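HPV18 E7 (Human papillomavirus type 18, PDB 6IWD) probably drives quiescent host cells into the cell cycle, this chain being the zinc-binding C-terminal part of the viral oncoprotein. Local coordinates at residues B[9-14]-B[38-43]; B[24-29]-B[34-39]. All coordinates share one frame; numbering follows the deposited sequence.

Contact 1. Residues B[9-14]-B[38-43]; sequences HTMLCM and QLFLNT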
ATOM      1  N   HIS B   9      -3.828  16.306  -0.820  1.00 25.76           N
ATOM      2  CA  HIS B   9      -4.726  15.771   0.193  1.00 26.20           C
ATOM      3  C   HIS B   9      -4.106  15.970   1.566  1.00 31.93           C
ATOM      4  O   HIS B   9      -2.881  15.974   1.711  1.00 25.34           O
ATOM      5  CB  HIS B   9      -5.008  14.281  -0.025  1.00 31.01           C
ATOM      6  CG  HIS B   9      -5.315  13.927  -1.444  1.00 29.31           C
ATOM      7  ND1 HIS B   9      -6.570  14.081  -1.993  1.00 33.37           N
ATOM      8  CD2 HIS B   9      -4.532  13.423  -2.428  1.00 32.84           C
ATOM      9  CE1 HIS B   9      -6.545  13.694  -3.256  1.00 31.95           C
ATOM     10  NE2 HIS B   9      -5.321  13.291  -3.546  1.00 34.10           N
ATOM     11  N   THR B  10      -4.952  16.132   2.578  1.00 25.76           N
ATOM     12  CA  THR B  10      -4.481  16.227   3.952  1.00 28.32           C
ATOM     13  C   THR B  10      -4.955  15.012   4.735  1.00 27.88           C
ATOM     14  O   THR B  10      -6.134  14.653   4.678  1.00 30.06           O
ATOM     15  CB  THR B  10      -4.960  17.513   4.632  1.00 32.67           C
ATOM     16  OG1 THR B  10      -4.479  18.641   3.898  1.00 34.67           O
ATOM     17  CG2 THR B  10      -4.410  17.594   6.059  1.00 34.44           C
ATOM     18  N   MET B  11      -4.031  14.376   5.448  1.00 24.82           N
ATOM     19  CA  MET B  11      -4.330  13.242   6.313  1.00 23.38           C
ATOM     20  C   MET B  11      -4.178  13.679   7.763  1.00 27.49           C
ATOM     21  O   MET B  11      -3.082  14.065   8.184  1.00 27.14           O
ATOM     22  CB  MET B  11      -3.400  12.067   6.023  1.00 28.68           C
ATOM     23  CG  MET B  11      -3.543  11.472   4.637  1.00 31.24           C
ATOM     24  SD  MET B  11      -4.956  10.361   4.512  1.00 33.25           S
ATOM     25  CE  MET B  11      -4.616   9.228   5.857  1.00 26.73           C
ATOM     26  N   LEU B  12      -5.266  13.610   8.526  1.00 21.39           N
ATOM     27  CA  LEU B  12      -5.227  13.835   9.967  1.00 23.72           C
ATOM     28  C   LEU B  12      -5.118  12.501  10.689  1.00 19.80           C
ATOM     29  O   LEU B  12      -5.869  11.568  10.398  1.00 20.71           O
ATOM     30  CB  LEU B  12      -6.472  14.582  10.446  1.00 28.21           C
ATOM     31  CG  LEU B  12      -6.537  16.051  10.028  1.00 34.90           C
ATOM     32  CD1 LEU B  12      -7.985  16.507   9.898  1.00 37.51           C
ATOM     33  CD2 LEU B  12      -5.787  16.892  11.055  1.00 42.20           C
ATOM     34  N   CYS B  13      -4.167  12.404  11.607  1.00 23.71           N
ATOM     35  CA  CYS B  13      -4.005  11.189  12.390  1.00 21.46           C
ATOM     36  C   CYS B  13      -3.515  11.585  13.774  1.00 25.99           C
ATOM     37  O   CYS B  13      -3.290  12.765  14.059  1.00 29.74           O
ATOM     38  CB  CYS B  13      -3.054  10.205  11.695  1.00 23.22           C
ATOM     39  SG  CYS B  13      -1.369  10.847  11.327  1.00 27.30           S
ATOM     40  N   MET B  14      -3.353  10.586  14.634  1.00 24.39           N
ATOM     41  CA  MET B  14      -2.909  10.780  16.005  1.00 28.39           C
ATOM     42  C   MET B  14      -1.517  10.181  16.180  1.00 27.79           C
ATOM     43  O   MET B  14      -1.228   9.102  15.653  1.00 24.72           O
ATOM     44  CB  MET B  14      -3.896  10.130  16.983  1.00 25.58           C
ATOM     45  CG  MET B  14      -3.673  10.469  18.454  1.00 36.73           C
ATOM     46  SD  MET B  14      -4.651   9.450  19.611  1.00 38.28           S
ATOM     47  CE  MET B  14      -3.986   7.820  19.237  1.00 33.98           C
ATOM     48  N   GLN B  38      -5.333   2.879   3.689  1.00 12.85           N
ATOM     49  CA  GLN B  38      -5.419   1.493   4.146  1.00 14.20           C
ATOM     50  C   GLN B  38      -4.284   1.135   5.110  1.00 16.32           C
ATOM     51  O   GLN B  38      -4.489   0.344   6.042  1.00 15.13           O
ATOM     52  CB  GLN B  38      -5.432   0.553   2.929  1.00 12.17           C
ATOM     53  CG  GLN B  38      -5.560  -0.937   3.269  1.00 16.96           C
ATOM     54  CD  GLN B  38      -6.832  -1.254   4.054  1.00 17.58           C
ATOM     55  OE1 GLN B  38      -7.924  -0.883   3.650  1.00 16.39           O
ATOM     56  NE2 GLN B  38      -6.685  -1.939   5.182  1.00 15.56           N
ATOM     57  N   LEU B  39      -3.098   1.731   4.932  1.00 14.12           N
ATOM     58  CA  LEU B  39      -1.987   1.427   5.839  1.00 15.30           C
ATOM     59  C   LEU B  39      -2.300   1.851   7.270  1.00 16.54           C
ATOM     60  O   LEU B  39      -1.896   1.173   8.221  1.00 15.43           O
ATOM     61  CB  LEU B  39      -0.696   2.092   5.344  1.00 14.18           C
ATOM     62  CG  LEU B  39      -0.178   1.557   4.009  1.00 13.64           C
ATOM     63  CD1 LEU B  39       1.199   2.148   3.636  1.00 14.46           C
ATOM     64  CD2 LEU B  39      -0.119   0.039   4.044  1.00 15.93           C
ATOM     65  N   PHE B  40      -3.022   2.972   7.447  1.00 16.33           N
ATOM     66  CA  PHE B  40      -3.438   3.380   8.790  1.00 16.90           C
ATOM     67  C   PHE B  40      -4.394   2.376   9.408  1.00 17.32           C
ATOM     68  O   PHE B  40      -4.502   2.293  10.637  1.00 17.87           O
ATOM     69  CB  PHE B  40      -4.115   4.758   8.759  1.00 15.76           C
ATOM     70  CG  PHE B  40      -3.163   5.909   8.576  1.00 20.56           C
ATOM     71  CD1 PHE B  40      -2.813   6.341   7.303  1.00 20.07           C
ATOM     72  CD2 PHE B  40      -2.635   6.572   9.673  1.00 21.94           C
ATOM     73  CE1 PHE B  40      -1.938   7.408   7.129  1.00 22.06           C
ATOM     74  CE2 PHE B  40      -1.762   7.639   9.504  1.00 19.97           C
ATOM     75  CZ  PHE B  40      -1.415   8.053   8.240  1.00 22.54           C
ATOM     76  N   LEU B  41      -5.134   1.645   8.581  1.00 16.56           N
ATOM     77  CA  LEU B  41      -6.067   0.647   9.079  1.00 16.91           C
ATOM     78  C   LEU B  41      -5.403  -0.704   9.279  1.00 19.67           C
ATOM     79  O   LEU B  41      -6.038  -1.625   9.804  1.00 18.97           O
ATOM     80  CB  LEU B  41      -7.244   0.517   8.116  1.00 16.50           C
ATOM     81  CG  LEU B  41      -8.073   1.802   8.039  1.00 16.78           C
ATOM     82  CD1 LEU B  41      -8.984   1.743   6.824  1.00 16.31           C
ATOM     83  CD2 LEU B  41      -8.870   1.964   9.349  1.00 16.41           C
ATOM     84  N   ASN B  42      -4.151  -0.846   8.844  1.00 18.55           N
ATOM     85  CA  ASN B  42      -3.337  -2.001   9.189  1.00 19.96           C
ATOM     86  C   ASN B  42      -2.548  -1.689  10.457  1.00 21.18           C
ATOM     87  O   ASN B  42      -3.127  -1.653  11.556  1.00 23.13           O
ATOM     88  CB  ASN B  42      -2.415  -2.363   8.016  1.00 19.15           C
ATOM     89  CG  ASN B  42      -3.186  -2.697   6.750  1.00 21.02           C
ATOM     90  OD1 ASN B  42      -4.392  -2.922   6.785  1.00 20.66           O
ATOM     91  ND2 ASN B  42      -2.481  -2.752   5.626  1.00 26.83           N
ATOM     92  N   THR B  43      -1.233  -1.453  10.330  1.00 20.93           N
ATOM     93  CA  THR B  43      -0.396  -1.167  11.490  1.00 22.16           C
ATOM     94  C   THR B  43       0.349   0.161  11.434  1.00 24.22           C
ATOM     95  O   THR B  43       1.016   0.508  12.417  1.00 29.50           O
ATOM     96  CB  THR B  43       0.647  -2.285  11.711  1.00 25.04           C
ATOM     97  OG1 THR B  43       1.670  -2.210  10.704  1.00 19.21           O
ATOM     98  CG2 THR B  43      -0.007  -3.663  11.660  1.00 24.26           C
TER
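Cys13 on strand 7-14 and Phe40 of helix 30-41 mark the nearest backbone approach of residues 9-14 and 38-43, their CA atoms 8.6 Å apart. No hydrogen bond crosses this gap; it is bridged by side chains, and Met11, Cys13 and Phe40 all leave their backbones toward the other segment.

Both strand side chains approach the Phe40 ring obliquely, from the same side of its plane. Met11 comes to meet it from the opposite direction, its chain folded at chi2 (-80°) and chi3 (-54°), which brings the terminal methyl to the CD1 and CE1 atoms: CE of Met11 lies 3.5 Å from CE1 of Phe40. Across the ring's width, CB of Cys13 is 3.6 Å from CE2 of Phe40. The thiol touches the same carbon and makes an oblique sulfur-aromatic contact, SG of Cys13 standing 4.9 Å from the centroid of the Phe40 ring. Cys13 is not a zinc ligand; its side chain lies about 10 Å from the metal bound by Cys15, Cys18, Cys48 and Cys51.

All three touching residues are buried. The contact lays helix 30-41 on strand 7-14 of the E7 zinc-binding domain, where Phe40 also packs edge-to-face with Phe36, Met11 touches Leu33 and Gln37 of the same helix, and strand 21-28 pairs antiparallel alongside through backbone bonds of Met11 to Leu24 and Cys13 to Ile22.

Contact 2. Residues B[24-29]-B[34-39]; sequences LVVESS and RAFQQL
Leu24 and Val26 of strand 21-28 meet the aromatic ring of Phe36 from helix 30-41, and this apolar packing is the whole of the direct contact between residues 24-29 and 34-39. Phe36 sends its ring out from the helix toward the strand, chi1 of -174° placing CG opposite the backbone N. The CD1 methyl of Leu24 sits at the ring edge, near its plane, 4.0 Å from CZ of Phe36, and the two side chains cross at about a right angle. Val26 offers its CG1 branch, which approaches the neighbouring ring carbon obliquely, CG1 of Val26 being 4.2 Å from CE2 of Phe36. Met11, Leu44 and Phe46 of the same chain also touch Phe36.

Hydrogen bonds lie within each segment and do not join the two. Where the strand gives way to the helix, Ser28 OG donates to Ser29 O over 3.0 Å, while Ser29, at the N-cap position, uses its OG to accept from Asp32 N. On the helix, Arg34 NH1 gives a bond of 3.0 Å to Gln37 OE1, one turn on; the donor lies in the carbonyl plane of Gln37, on a lone pair, with an N-H...O angle of 147°.

Charged pairing belongs to the outward residues. Glu27 bridges to Arg8 and to Lys17 of the second subunit, whereas Arg34 NH1 also meets an acidic side chain of another protein.

Strand and helix are thus joined by buried apolar packing without directional bonds, while the polar bonds fix the helix start and tie Arg34 to Gln37. The same apolar chemistry carries on into the dimer, since Val26 also packs on Phe46 of the second subunit.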
ATOM      1  N   LEU B  24      -0.623  15.514   7.996  1.00 25.78           N
ATOM      2  CA  LEU B  24       0.250  15.153   6.885  1.00 26.72           C
ATOM      3  C   LEU B  24      -0.369  15.654   5.591  1.00 26.08           C
ATOM      4  O   LEU B  24      -1.561  15.443   5.346  1.00 27.35           O
ATOM      5  CB  LEU B  24       0.460  13.642   6.801  1.00 23.01           C
ATOM      6  CG  LEU B  24       0.989  12.933   8.035  1.00 24.94           C
ATOM      7  CD1 LEU B  24       0.955  11.445   7.802  1.00 22.86           C
ATOM      8  CD2 LEU B  24       2.400  13.406   8.337  1.00 25.11           C
ATOM      9  N   VAL B  25       0.433  16.323   4.774  1.00 23.25           N
ATOM     10  CA  VAL B  25      -0.018  16.870   3.504  1.00 20.72           C
ATOM     11  C   VAL B  25       0.738  16.147   2.400  1.00 24.74           C
ATOM     12  O   VAL B  25       1.976  16.176   2.365  1.00 26.10           O
ATOM     13  CB  VAL B  25       0.195  18.389   3.438  1.00 29.03           C
ATOM     14  CG1 VAL B  25      -0.266  18.935   2.095  1.00 29.37           C
ATOM     15  CG2 VAL B  25      -0.547  19.062   4.593  1.00 31.68           C
ATOM     16  N   VAL B  26       0.003  15.477   1.522  1.00 20.51           N
ATOM     17  CA  VAL B  26       0.604  14.712   0.442  1.00 22.54           C
ATOM     18  C   VAL B  26       0.047  15.187  -0.896  1.00 25.56           C
ATOM     19  O   VAL B  26      -1.007  15.821  -0.980  1.00 24.51           O
ATOM     20  CB  VAL B  26       0.371  13.192   0.612  1.00 23.22           C
ATOM     21  CG1 VAL B  26       1.090  12.681   1.855  1.00 22.64           C
ATOM     22  CG2 VAL B  26      -1.117  12.880   0.695  1.00 25.08           C
ATOM     23  N   GLU B  27       0.779  14.861  -1.954  1.00 19.84           N
ATOM     24  CA  GLU B  27       0.260  14.904  -3.313  1.00 22.95           C
ATOM     25  C   GLU B  27       0.413  13.511  -3.893  1.00 26.84           C
ATOM     26  O   GLU B  27       1.477  12.895  -3.749  1.00 22.24           O
ATOM     27  CB  GLU B  27       0.990  15.938  -4.171  1.00 28.43           C
ATOM     28  CG  GLU B  27       0.817  17.343  -3.656  1.00 33.60           C
ATOM     29  CD  GLU B  27       1.207  18.391  -4.679  1.00 41.55           C
ATOM     30  OE1 GLU B  27       1.862  18.031  -5.683  1.00 43.63           O
ATOM     31  OE2 GLU B  27       0.851  19.574  -4.478  1.00 42.34           O
ATOM     32  N   SER B  28      -0.649  13.000  -4.507  1.00 20.88           N
ATOM     33  CA  SER B  28      -0.617  11.627  -5.001  1.00 21.96           C
ATOM     34  C   SER B  28      -1.822  11.390  -5.898  1.00 23.01           C
ATOM     35  O   SER B  28      -2.765  12.186  -5.934  1.00 23.88           O
ATOM     36  CB  SER B  28      -0.615  10.617  -3.848  1.00 23.75           C
ATOM     37  OG  SER B  28      -1.893  10.574  -3.242  1.00 24.05           O
ATOM     38  N   SER B  29      -1.778  10.269  -6.614  1.00 18.53           N
ATOM     39  CA  SER B  29      -2.950   9.794  -7.322  1.00 19.79           C
ATOM     40  C   SER B  29      -4.002   9.321  -6.324  1.00 20.42           C
ATOM     41  O   SER B  29      -3.714   9.088  -5.141  1.00 17.65           O
ATOM     42  CB  SER B  29      -2.589   8.644  -8.255  1.00 21.60           C
ATOM     43  OG  SER B  29      -2.221   7.499  -7.485  1.00 21.72           O
ATOM     44  N   ARG B  34      -5.667   6.028  -1.513  1.00 14.15           N
ATOM     45  CA  ARG B  34      -6.422   4.945  -0.878  1.00 15.06           C
ATOM     46  C   ARG B  34      -5.484   3.935  -0.234  1.00 14.44           C
ATOM     47  O   ARG B  34      -5.729   3.472   0.889  1.00 12.27           O
ATOM     48  CB  ARG B  34      -7.314   4.240  -1.905  1.00 13.27           C
ATOM     49  CG  ARG B  34      -8.342   3.312  -1.278  1.00 17.55           C
ATOM     50  CD  ARG B  34      -9.429   4.132  -0.627  1.00 19.15           C
ATOM     51  NE  ARG B  34     -10.299   4.700  -1.648  1.00 18.30           N
ATOM     52  CZ  ARG B  34     -10.958   5.851  -1.540  1.00 20.63           C
ATOM     53  NH1 ARG B  34     -10.839   6.617  -0.462  1.00 17.27           N
ATOM     54  NH2 ARG B  34     -11.715   6.248  -2.544  1.00 18.14           N
ATOM     55  N   ALA B  35      -4.398   3.587  -0.935  1.00 14.14           N
ATOM     56  CA  ALA B  35      -3.435   2.638  -0.387  1.00 12.11           C
ATOM     57  C   ALA B  35      -2.818   3.156   0.907  1.00 13.11           C
ATOM     58  O   ALA B  35      -2.593   2.388   1.851  1.00 13.76           O
ATOM     59  CB  ALA B  35      -2.353   2.346  -1.428  1.00 12.66           C
ATOM     60  N   PHE B  36      -2.526   4.459   0.957  1.00 12.66           N
ATOM     61  CA  PHE B  36      -1.981   5.094   2.153  1.00 12.78           C
ATOM     62  C   PHE B  36      -2.992   5.078   3.299  1.00 13.93           C
ATOM     63  O   PHE B  36      -2.646   4.744   4.439  1.00 13.32           O
ATOM     64  CB  PHE B  36      -1.562   6.525   1.789  1.00 14.89           C
ATOM     65  CG  PHE B  36      -0.832   7.278   2.882  1.00 17.18           C
ATOM     66  CD1 PHE B  36       0.090   6.655   3.702  1.00 19.69           C
ATOM     67  CD2 PHE B  36      -1.027   8.647   3.024  1.00 21.68           C
ATOM     68  CE1 PHE B  36       0.765   7.378   4.697  1.00 21.27           C
ATOM     69  CE2 PHE B  36      -0.349   9.371   4.002  1.00 21.87           C
ATOM     70  CZ  PHE B  36       0.547   8.739   4.833  1.00 21.34           C
ATOM     71  N   GLN B  37      -4.252   5.431   3.009  1.00 14.42           N
ATOM     72  CA  GLN B  37      -5.326   5.310   3.999  1.00 13.64           C
ATOM     73  C   GLN B  37      -5.400   3.889   4.565  1.00 14.24           C
ATOM     74  O   GLN B  37      -5.478   3.695   5.781  1.00 14.88           O
ATOM     75  CB  GLN B  37      -6.662   5.722   3.359  1.00 14.49           C
ATOM     76  CG  GLN B  37      -6.767   7.212   3.042  1.00 13.98           C
ATOM     77  CD  GLN B  37      -7.982   7.559   2.184  1.00 18.48           C
ATOM     78  OE1 GLN B  37      -8.491   6.725   1.425  1.00 14.87           O
ATOM     79  NE2 GLN B  37      -8.450   8.802   2.300  1.00 16.91           N
ATOM     80  N   GLN B  38      -5.333   2.879   3.689  1.00 12.85           N
ATOM     81  CA  GLN B  38      -5.419   1.493   4.146  1.00 14.20           C
ATOM     82  C   GLN B  38      -4.284   1.135   5.110  1.00 16.32           C
ATOM     83  O   GLN B  38      -4.489   0.344   6.042  1.00 15.13           O
ATOM     84  CB  GLN B  38      -5.432   0.553   2.929  1.00 12.17           C
ATOM     85  CG  GLN B  38      -5.560  -0.937   3.269  1.00 16.96           C
ATOM     86  CD  GLN B  38      -6.832  -1.254   4.054  1.00 17.58           C
ATOM     87  OE1 GLN B  38      -7.924  -0.883   3.650  1.00 16.39           O
ATOM     88  NE2 GLN B  38      -6.685  -1.939   5.182  1.00 15.56           N
ATOM     89  N   LEU B  39      -3.098   1.731   4.932  1.00 14.12           N
ATOM     90  CA  LEU B  39      -1.987   1.427   5.839  1.00 15.30           C
ATOM     91  C   LEU B  39      -2.300   1.851   7.270  1.00 16.54           C
ATOM     92  O   LEU B  39      -1.896   1.173   8.221  1.00 15.43           O
ATOM     93  CB  LEU B  39      -0.696   2.092   5.344  1.00 14.18           C
ATOM     94  CG  LEU B  39      -0.178   1.557   4.009  1.00 13.64           C
ATOM     95  CD1 LEU B  39       1.199   2.148   3.636  1.00 14.46           C
ATOM     96  CD2 LEU B  39      -0.119   0.039   4.044  1.00 15.93           C
TER

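From the N terminus, residues 9-14 come first and pair antiparallel with 24-29 in the two-stranded sheet, His9 N lying 2.9 Å from Val26 O. Contact 2 closes the short connection from strand 21-28 into helix 30-41. Contact 1 closes a wider loop that spans the turn with the zinc ligands Cys15 and Cys18, the second strand and most of the helix. Contact 2 therefore nests within the span of contact 1, the two sharing Gln38 and Leu39. Together they lay one helix over both strands, contact 2 on 21-28 and contact 1 on 7-14, giving a compact beta-beta-alpha unit. Both regions also touch the second subunit.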